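Local coordinates for protein transmembrane oligosaccharyl transferase (Archaeoglobus fulgidus, PDB 3WAJ) that is a multi-pass membrane enzyme of the STT3/AglB oligosaccharyl transferase family, joining a helical GT-C-type transmembrane part to a C-terminal portion of mixed helices and strands, at residues A[199-204]-A[250-255]; A[242-247]-A[297-302]. One frame throughout, in Å; residues are numbered along the deposited sequence.

Contact 1: residues A[199-204]-A[250-255]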
ATOM      1  N   ALA A 199     -10.112 -13.491 -35.667  1.00 82.06           N
ATOM      2  CA  ALA A 199     -10.311 -13.790 -34.257  1.00 79.77           C
ATOM      3  C   ALA A 199      -9.003 -13.641 -33.497  1.00 77.44           C
ATOM      4  O   ALA A 199      -9.001 -13.202 -32.340  1.00 72.67           O
ATOM      5  CB  ALA A 199     -10.878 -15.187 -34.076  1.00 72.98           C
ATOM      6  N   TYR A 200      -7.899 -14.002 -34.143  1.00 69.90           N
ATOM      7  CA  TYR A 200      -6.609 -14.006 -33.459  1.00 73.12           C
ATOM      8  C   TYR A 200      -6.133 -12.591 -33.034  1.00 82.11           C
ATOM      9  O   TYR A 200      -5.749 -12.392 -31.877  1.00 73.19           O
ATOM     10  CB  TYR A 200      -5.552 -14.796 -34.251  1.00 79.13           C
ATOM     11  CG  TYR A 200      -5.929 -16.253 -34.500  1.00 88.72           C
ATOM     12  CD1 TYR A 200      -5.368 -17.276 -33.747  1.00 88.69           C
ATOM     13  CD2 TYR A 200      -6.841 -16.606 -35.496  1.00 93.49           C
ATOM     14  CE1 TYR A 200      -5.701 -18.611 -33.974  1.00 89.49           C
ATOM     15  CE2 TYR A 200      -7.184 -17.940 -35.721  1.00 93.23           C
ATOM     16  CZ  TYR A 200      -6.610 -18.932 -34.955  1.00 91.20           C
ATOM     17  OH  TYR A 200      -6.947 -20.245 -35.174  1.00 96.72           O
ATOM     18  N   PRO A 201      -6.168 -11.598 -33.952  1.00 83.34           N
ATOM     19  CA  PRO A 201      -5.842 -10.249 -33.464  1.00 78.26           C
ATOM     20  C   PRO A 201      -6.907  -9.651 -32.540  1.00 71.76           C
ATOM     21  O   PRO A 201      -6.529  -8.974 -31.584  1.00 70.14           O
ATOM     22  CB  PRO A 201      -5.722  -9.422 -34.755  1.00 75.86           C
ATOM     23  CG  PRO A 201      -6.479 -10.200 -35.787  1.00 73.59           C
ATOM     24  CD  PRO A 201      -6.255 -11.635 -35.423  1.00 77.05           C
ATOM     25  N   VAL A 202      -8.190  -9.884 -32.823  1.00 70.22           N
ATOM     26  CA  VAL A 202      -9.286  -9.422 -31.957  1.00 73.24           C
ATOM     27  C   VAL A 202      -9.093  -9.863 -30.493  1.00 73.13           C
ATOM     28  O   VAL A 202      -9.324  -9.082 -29.559  1.00 73.55           O
ATOM     29  CB  VAL A 202     -10.678  -9.856 -32.503  1.00 54.95           C
ATOM     30  CG1 VAL A 202     -11.770  -9.694 -31.447  1.00 52.13           C
ATOM     31  CG2 VAL A 202     -11.032  -9.050 -33.747  1.00 56.27           C
ATOM     32  N   ILE A 203      -8.654 -11.106 -30.310  1.00 68.10           N
ATOM     33  CA  ILE A 203      -8.337 -11.625 -28.984  1.00 67.39           C
ATOM     34  C   ILE A 203      -7.186 -10.829 -28.363  1.00 62.32           C
ATOM     35  O   ILE A 203      -7.264 -10.401 -27.207  1.00 55.07           O
ATOM     36  CB  ILE A 203      -7.947 -13.126 -29.031  1.00 57.65           C
ATOM     37  CG1 ILE A 203      -9.156 -13.999 -29.384  1.00 62.84           C
ATOM     38  CG2 ILE A 203      -7.318 -13.574 -27.713  1.00 54.21           C
ATOM     39  CD1 ILE A 203     -10.397 -13.691 -28.587  1.00 64.67           C
ATOM     40  N   ALA A 204      -6.121 -10.639 -29.137  1.00 55.94           N
ATOM     41  CA  ALA A 204      -4.940  -9.929 -28.659  1.00 54.84           C
ATOM     42  C   ALA A 204      -5.301  -8.496 -28.255  1.00 52.63           C
ATOM     43  O   ALA A 204      -4.815  -7.979 -27.247  1.00 50.73           O
ATOM     44  CB  ALA A 204      -3.862  -9.926 -29.718  1.00 57.37           C
ATOM     45  N   ALA A 250      -1.386  -5.508 -35.911  1.00 55.18           N
ATOM     46  CA  ALA A 250      -1.259  -4.437 -34.934  1.00 48.12           C
ATOM     47  C   ALA A 250      -2.392  -3.432 -35.121  1.00 47.24           C
ATOM     48  O   ALA A 250      -2.960  -2.957 -34.143  1.00 50.13           O
ATOM     49  CB  ALA A 250       0.098  -3.768 -35.043  1.00 43.94           C
ATOM     50  N   VAL A 251      -2.724  -3.115 -36.375  1.00 47.35           N
ATOM     51  CA  VAL A 251      -3.843  -2.216 -36.649  1.00 48.98           C
ATOM     52  C   VAL A 251      -5.121  -2.730 -35.983  1.00 57.69           C
ATOM     53  O   VAL A 251      -5.792  -1.984 -35.272  1.00 60.59           O
ATOM     54  CB  VAL A 251      -4.068  -1.996 -38.160  1.00 47.95           C
ATOM     55  CG1 VAL A 251      -5.433  -1.373 -38.405  1.00 36.53           C
ATOM     56  CG2 VAL A 251      -2.972  -1.097 -38.744  1.00 51.90           C
ATOM     57  N   VAL A 252      -5.428  -4.009 -36.186  1.00 61.17           N
ATOM     58  CA  VAL A 252      -6.625  -4.620 -35.608  1.00 59.50           C
ATOM     59  C   VAL A 252      -6.555  -4.643 -34.082  1.00 59.92           C
ATOM     60  O   VAL A 252      -7.487  -4.191 -33.401  1.00 57.48           O
ATOM     61  CB  VAL A 252      -6.872  -6.050 -36.162  1.00 50.57           C
ATOM     62  CG1 VAL A 252      -8.069  -6.714 -35.469  1.00 48.46           C
ATOM     63  CG2 VAL A 252      -7.094  -6.006 -37.671  1.00 45.20           C
ATOM     64  N   THR A 253      -5.445  -5.162 -33.560  1.00 59.03           N
ATOM     65  CA  THR A 253      -5.200  -5.249 -32.116  1.00 59.27           C
ATOM     66  C   THR A 253      -5.387  -3.900 -31.394  1.00 58.53           C
ATOM     67  O   THR A 253      -6.168  -3.781 -30.433  1.00 56.65           O
ATOM     68  CB  THR A 253      -3.775  -5.766 -31.847  1.00 56.35           C
ATOM     69  OG1 THR A 253      -3.607  -7.055 -32.451  1.00 57.27           O
ATOM     70  CG2 THR A 253      -3.499  -5.867 -30.359  1.00 56.54           C
ATOM     71  N   PHE A 254      -4.671  -2.890 -31.864  1.00 54.21           N
ATOM     72  CA  PHE A 254      -4.774  -1.562 -31.277  1.00 58.41           C
ATOM     73  C   PHE A 254      -6.168  -0.972 -31.473  1.00 58.36           C
ATOM     74  O   PHE A 254      -6.680  -0.303 -30.583  1.00 59.65           O
ATOM     75  CB  PHE A 254      -3.676  -0.642 -31.829  1.00 55.35           C
ATOM     76  CG  PHE A 254      -2.315  -0.937 -31.265  1.00 56.83           C
ATOM     77  CD1 PHE A 254      -2.140  -1.082 -29.890  1.00 53.66           C
ATOM     78  CD2 PHE A 254      -1.213  -1.082 -32.100  1.00 57.17           C
ATOM     79  CE1 PHE A 254      -0.884  -1.353 -29.350  1.00 56.68           C
ATOM     80  CE2 PHE A 254       0.053  -1.360 -31.570  1.00 57.30           C
ATOM     81  CZ  PHE A 254       0.216  -1.492 -30.192  1.00 60.11           C
ATOM     82  N   ALA A 255      -6.786  -1.235 -32.623  1.00 52.35           N
ATOM     83  CA  ALA A 255      -8.163  -0.797 -32.838  1.00 51.93           C
ATOM     84  C   ALA A 255      -9.104  -1.425 -31.805  1.00 51.79           C
ATOM     85  O   ALA A 255      -9.914  -0.729 -31.176  1.00 53.35           O
ATOM     86  CB  ALA A 255      -8.627  -1.111 -34.261  1.00 49.55           C
TER

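Contact 2: residues A[242-247]-A[297-302]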
ATOM      1  N   ASP A 242       6.865 -11.026 -42.014  1.00 68.15           N
ATOM      2  CA  ASP A 242       5.838 -10.557 -42.944  1.00 64.60           C
ATOM      3  C   ASP A 242       5.330  -9.202 -42.420  1.00 70.78           C
ATOM      4  O   ASP A 242       4.257  -9.096 -41.802  1.00 72.39           O
ATOM      5  CB  ASP A 242       4.718 -11.601 -43.090  1.00 53.90           C
ATOM      6  CG  ASP A 242       3.591 -11.149 -44.017  1.00 66.06           C
ATOM      7  OD1 ASP A 242       3.719 -10.107 -44.698  1.00 75.55           O
ATOM      8  OD2 ASP A 242       2.564 -11.858 -44.064  1.00 76.24           O
ATOM      9  N   ARG A 243       6.136  -8.178 -42.675  1.00 63.65           N
ATOM     10  CA  ARG A 243       5.931  -6.850 -42.136  1.00 60.31           C
ATOM     11  C   ARG A 243       4.565  -6.255 -42.464  1.00 57.89           C
ATOM     12  O   ARG A 243       4.028  -5.482 -41.674  1.00 59.93           O
ATOM     13  CB  ARG A 243       7.047  -5.926 -42.621  1.00 62.83           C
ATOM     14  CG  ARG A 243       8.375  -6.112 -41.901  1.00 62.07           C
ATOM     15  CD  ARG A 243       9.475  -5.287 -42.569  1.00 66.41           C
ATOM     16  NE  ARG A 243      10.552  -6.151 -43.053  1.00 70.99           N
ATOM     17  CZ  ARG A 243      10.728  -6.508 -44.321  1.00 66.13           C
ATOM     18  NH1 ARG A 243       9.918  -6.054 -45.262  1.00 63.39           N
ATOM     19  NH2 ARG A 243      11.731  -7.307 -44.645  1.00 70.91           N
ATOM     20  N   LYS A 244       3.996  -6.600 -43.617  1.00 56.55           N
ATOM     21  CA  LYS A 244       2.655  -6.102 -43.939  1.00 58.75           C
ATOM     22  C   LYS A 244       1.584  -6.691 -43.012  1.00 65.14           C
ATOM     23  O   LYS A 244       0.715  -5.966 -42.515  1.00 60.27           O
ATOM     24  CB  LYS A 244       2.289  -6.307 -45.412  1.00 55.25           C
ATOM     25  CG  LYS A 244       2.763  -5.166 -46.305  1.00 64.16           C
ATOM     26  CD  LYS A 244       2.001  -5.088 -47.621  1.00 68.02           C
ATOM     27  CE  LYS A 244       2.132  -6.370 -48.431  1.00 68.80           C
ATOM     28  NZ  LYS A 244       1.139  -6.385 -49.550  1.00 73.47           N
ATOM     29  N   ASN A 245       1.656  -7.997 -42.776  1.00 62.21           N
ATOM     30  CA  ASN A 245       0.738  -8.633 -41.844  1.00 63.20           C
ATOM     31  C   ASN A 245       1.054  -8.311 -40.372  1.00 64.60           C
ATOM     32  O   ASN A 245       0.134  -8.153 -39.565  1.00 66.80           O
ATOM     33  CB  ASN A 245       0.628 -10.154 -42.101  1.00 58.56           C
ATOM     34  CG  ASN A 245      -0.321 -10.489 -43.252  1.00 59.82           C
ATOM     35  OD1 ASN A 245      -1.454  -9.999 -43.310  1.00 58.92           O
ATOM     36  ND2 ASN A 245       0.146 -11.325 -44.179  1.00 65.59           N
ATOM     37  N   LEU A 246       2.339  -8.200 -40.032  1.00 64.02           N
ATOM     38  CA  LEU A 246       2.749  -7.787 -38.685  1.00 59.73           C
ATOM     39  C   LEU A 246       2.079  -6.461 -38.349  1.00 61.36           C
ATOM     40  O   LEU A 246       1.586  -6.259 -37.239  1.00 62.70           O
ATOM     41  CB  LEU A 246       4.269  -7.628 -38.592  1.00 57.34           C
ATOM     42  CG  LEU A 246       4.777  -6.847 -37.378  1.00 60.77           C
ATOM     43  CD1 LEU A 246       4.509  -7.632 -36.106  1.00 69.71           C
ATOM     44  CD2 LEU A 246       6.249  -6.510 -37.486  1.00 59.57           C
ATOM     45  N   SER A 247       2.052  -5.574 -39.339  1.00 59.25           N
ATOM     46  CA  SER A 247       1.440  -4.264 -39.203  1.00 60.73           C
ATOM     47  C   SER A 247      -0.085  -4.328 -39.156  1.00 65.34           C
ATOM     48  O   SER A 247      -0.708  -3.669 -38.316  1.00 67.80           O
ATOM     49  CB  SER A 247       1.883  -3.360 -40.351  1.00 58.12           C
ATOM     50  OG  SER A 247       3.284  -3.411 -40.500  1.00 64.52           O
ATOM     51  N   ILE A 297       4.277   1.982 -45.201  1.00 44.90           N
ATOM     52  CA  ILE A 297       5.708   2.034 -45.466  1.00 46.79           C
ATOM     53  C   ILE A 297       6.139   0.751 -46.183  1.00 48.39           C
ATOM     54  O   ILE A 297       6.850   0.802 -47.211  1.00 47.84           O
ATOM     55  CB  ILE A 297       6.529   2.299 -44.183  1.00 44.64           C
ATOM     56  CG1 ILE A 297       6.352   3.755 -43.747  1.00 45.79           C
ATOM     57  CG2 ILE A 297       7.991   2.019 -44.416  1.00 35.38           C
ATOM     58  CD1 ILE A 297       6.947   4.077 -42.389  1.00 47.05           C
ATOM     59  N   GLU A 298       5.670  -0.392 -45.681  1.00 39.16           N
ATOM     60  CA  GLU A 298       5.970  -1.670 -46.327  1.00 41.57           C
ATOM     61  C   GLU A 298       5.434  -1.731 -47.780  1.00 44.72           C
ATOM     62  O   GLU A 298       6.118  -2.235 -48.688  1.00 41.56           O
ATOM     63  CB  GLU A 298       5.475  -2.845 -45.481  1.00 41.95           C
ATOM     64  CG  GLU A 298       6.010  -4.220 -45.931  1.00 47.61           C
ATOM     65  CD  GLU A 298       7.539  -4.316 -45.965  1.00 54.32           C
ATOM     66  OE1 GLU A 298       8.199  -3.683 -45.114  1.00 48.40           O
ATOM     67  OE2 GLU A 298       8.081  -5.046 -46.842  1.00 62.49           O
ATOM     68  N   LYS A 299       4.244  -1.178 -48.010  1.00 42.66           N
ATOM     69  CA  LYS A 299       3.666  -1.181 -49.356  1.00 39.84           C
ATOM     70  C   LYS A 299       4.544  -0.428 -50.350  1.00 41.98           C
ATOM     71  O   LYS A 299       4.759  -0.904 -51.464  1.00 43.67           O
ATOM     72  CB  LYS A 299       2.231  -0.640 -49.354  1.00 38.02           C
ATOM     73  CG  LYS A 299       1.195  -1.623 -48.766  1.00 46.15           C
ATOM     74  CD  LYS A 299      -0.197  -0.988 -48.601  1.00 49.52           C
ATOM     75  CE  LYS A 299      -0.775  -0.552 -49.945  1.00 54.08           C
ATOM     76  NZ  LYS A 299      -2.080   0.165 -49.804  1.00 52.44           N
ATOM     77  N   TRP A 300       5.058   0.732 -49.934  1.00 42.93           N
ATOM     78  CA  TRP A 300       5.968   1.534 -50.756  1.00 41.27           C
ATOM     79  C   TRP A 300       7.256   0.786 -51.036  1.00 44.17           C
ATOM     80  O   TRP A 300       7.820   0.862 -52.132  1.00 47.68           O
ATOM     81  CB  TRP A 300       6.295   2.858 -50.060  1.00 47.73           C
ATOM     82  CG  TRP A 300       5.171   3.828 -50.161  1.00 49.38           C
ATOM     83  CD1 TRP A 300       4.227   3.888 -51.153  1.00 47.80           C
ATOM     84  CD2 TRP A 300       4.848   4.870 -49.233  1.00 46.30           C
ATOM     85  NE1 TRP A 300       3.346   4.910 -50.901  1.00 48.56           N
ATOM     86  CE2 TRP A 300       3.702   5.529 -49.729  1.00 47.72           C
ATOM     87  CE3 TRP A 300       5.411   5.305 -48.029  1.00 46.55           C
ATOM     88  CZ2 TRP A 300       3.109   6.603 -49.061  1.00 48.64           C
ATOM     89  CZ3 TRP A 300       4.823   6.373 -47.367  1.00 47.14           C
ATOM     90  CH2 TRP A 300       3.682   7.007 -47.881  1.00 50.32           C
ATOM     91  N   ASN A 301       7.721   0.068 -50.025  1.00 43.25           N
ATOM     92  CA  ASN A 301       8.902  -0.764 -50.155  1.00 41.95           C
ATOM     93  C   ASN A 301       8.669  -1.857 -51.199  1.00 41.55           C
ATOM     94  O   ASN A 301       9.439  -1.994 -52.159  1.00 37.64           O
ATOM     95  CB  ASN A 301       9.221  -1.391 -48.798  1.00 39.18           C
ATOM     96  CG  ASN A 301      10.533  -2.110 -48.794  1.00 42.76           C
ATOM     97  OD1 ASN A 301      10.641  -3.225 -48.285  1.00 51.27           O
ATOM     98  ND2 ASN A 301      11.550  -1.479 -49.370  1.00 39.22           N
ATOM     99  N   ASP A 302       7.592  -2.618 -51.009  1.00 41.81           N
ATOM    100  CA  ASP A 302       7.287  -3.746 -51.882  1.00 46.57           C
ATOM    101  C   ASP A 302       7.053  -3.334 -53.332  1.00 47.09           C
ATOM    102  O   ASP A 302       7.342  -4.107 -54.241  1.00 40.81           O
ATOM    103  CB  ASP A 302       6.077  -4.519 -51.367  1.00 47.90           C
ATOM    104  CG  ASP A 302       6.309  -5.145 -49.997  1.00 53.63           C
ATOM    105  OD1 ASP A 302       7.479  -5.332 -49.589  1.00 63.38           O
ATOM    106  OD2 ASP A 302       5.289  -5.460 -49.338  1.00 45.01           O
TER

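Contact 1: residues A[199-204]-A[250-255]
With Val-252 CG1 trans to its own backbone nitrogen (chi1 176°), the branch is swung onto the ring of Pro-201, while Thr-253 turns OG1 back beside its backbone nitrogen (chi1 -59°) and leaves CG2 reaching along Ala-204. Val-252 CG1 lies 3.7 Å from Pro-201 CB and Val-252 CG1 lies 3.8 Å from Pro-201 CG, so one methyl rests against two neighbouring ring atoms. The same methyl also meets Val-202 CG2, more loosely, at 4.1 Å. One turn further along helix 199-214, Thr-253 CG2 packs 3.8 Å from the backbone C of Ala-204, and Ala-204 CB lies against the Thr-253 side chain. The backbones come nearest at CA of Pro-201 and CA of Thr-253, 5.2 Å apart. The Thr-253 hydroxyl, OG1, 3.6 Å from Pro-201 O, instead bonds to Val-249 O in the preceding turn of its own helix, which satisfies it without any link across the interface. Pro-201 sits in the first turn of helix 199-214, where a missing backbone N-H disturbs little. Trp-184 touches both Pro-201 and Val-252, and Thr-176 of helix 163-181 lies against Ala-204. The two short axes approach to 7.6 Å and run in broadly the same sense, with a crossing angle of -42°: a close helix-helix contact of compact side chains, characteristic of multi-pass membrane bundles, here in the STT3-type N-terminal region.

Contact 2: residues A[242-247]-A[297-302]
Arg-243 brings NH1 to the carboxylate of Glu-298 and touches both oxygens, 2.6 Å to OE2 in the salt bridge and 2.9 Å to OE1 in a hydrogen bond with an N-H...O angle of 153°. One nitrogen thus serves the two acceptors, rather than two nitrogens pairing with them. OE1 is met on its syn side by a donor tilted out of the carboxylate plane, and the two flat groups are clearly inclined to each other. A bend at chi2 of Glu-298 (57°) folds its carboxylate back over Arg-243 CB and CD. Behind the charges, the Lys-244 chain crosses Glu-298 at about a right angle, Lys-244 CG to Glu-298 CG 3.4 Å, and farther along the lysine, CD packs on Lys-299 CG. Lys-244 NZ stays 4.3 Å from Asp-302 OD2, near enough for attraction but beyond a salt bridge. Glu-298 OE2 also lies close to Asp-302 OD1; both are acceptors, so the pairing is doubtful as modelled. At the start of helix 243-261, Asp-242 occupies the N-cap position; its OD2 accepts from Asn-245 ND2, which also donates to Gly-186 O, and weakly from Gly-186 N. Arg-243 O takes both the hydroxyl and the backbone N-H of Ser-247. The Asn-245 and Ser-247 side-chain bonds are modelled implausibly short, so their exact lengths are doubtful. The helices are nearly antiparallel, at 165°, and long charged side chains bridge the 9.8 Å between the short axes near the end of helix 278-303. Phe-233 of helix 221-234 touches both Arg-243 and Glu-298, while Met-316 of helix 315-332 packs on Glu-298 and Asn-301.

In the fold
Helix 243-261 takes part in both contacts: its first turn faces helix 278-303 in contact 2, and its middle faces helix 199-214 in contact 1, with the centres about 17 Å apart. Contact 1 is buried and apolar, its polar hydroxyl turned back to its own helix. Contact 2 lies at the surface and relies on charge, with aliphatic lysine and glutamate carbons beneath. The helix directions differ too, broadly parallel in the first and nearly antiparallel in the second. The segments alternate along the chain, and helix 243-261 packs on helix 199-214, two helices earlier, and on helix 278-303, the next one.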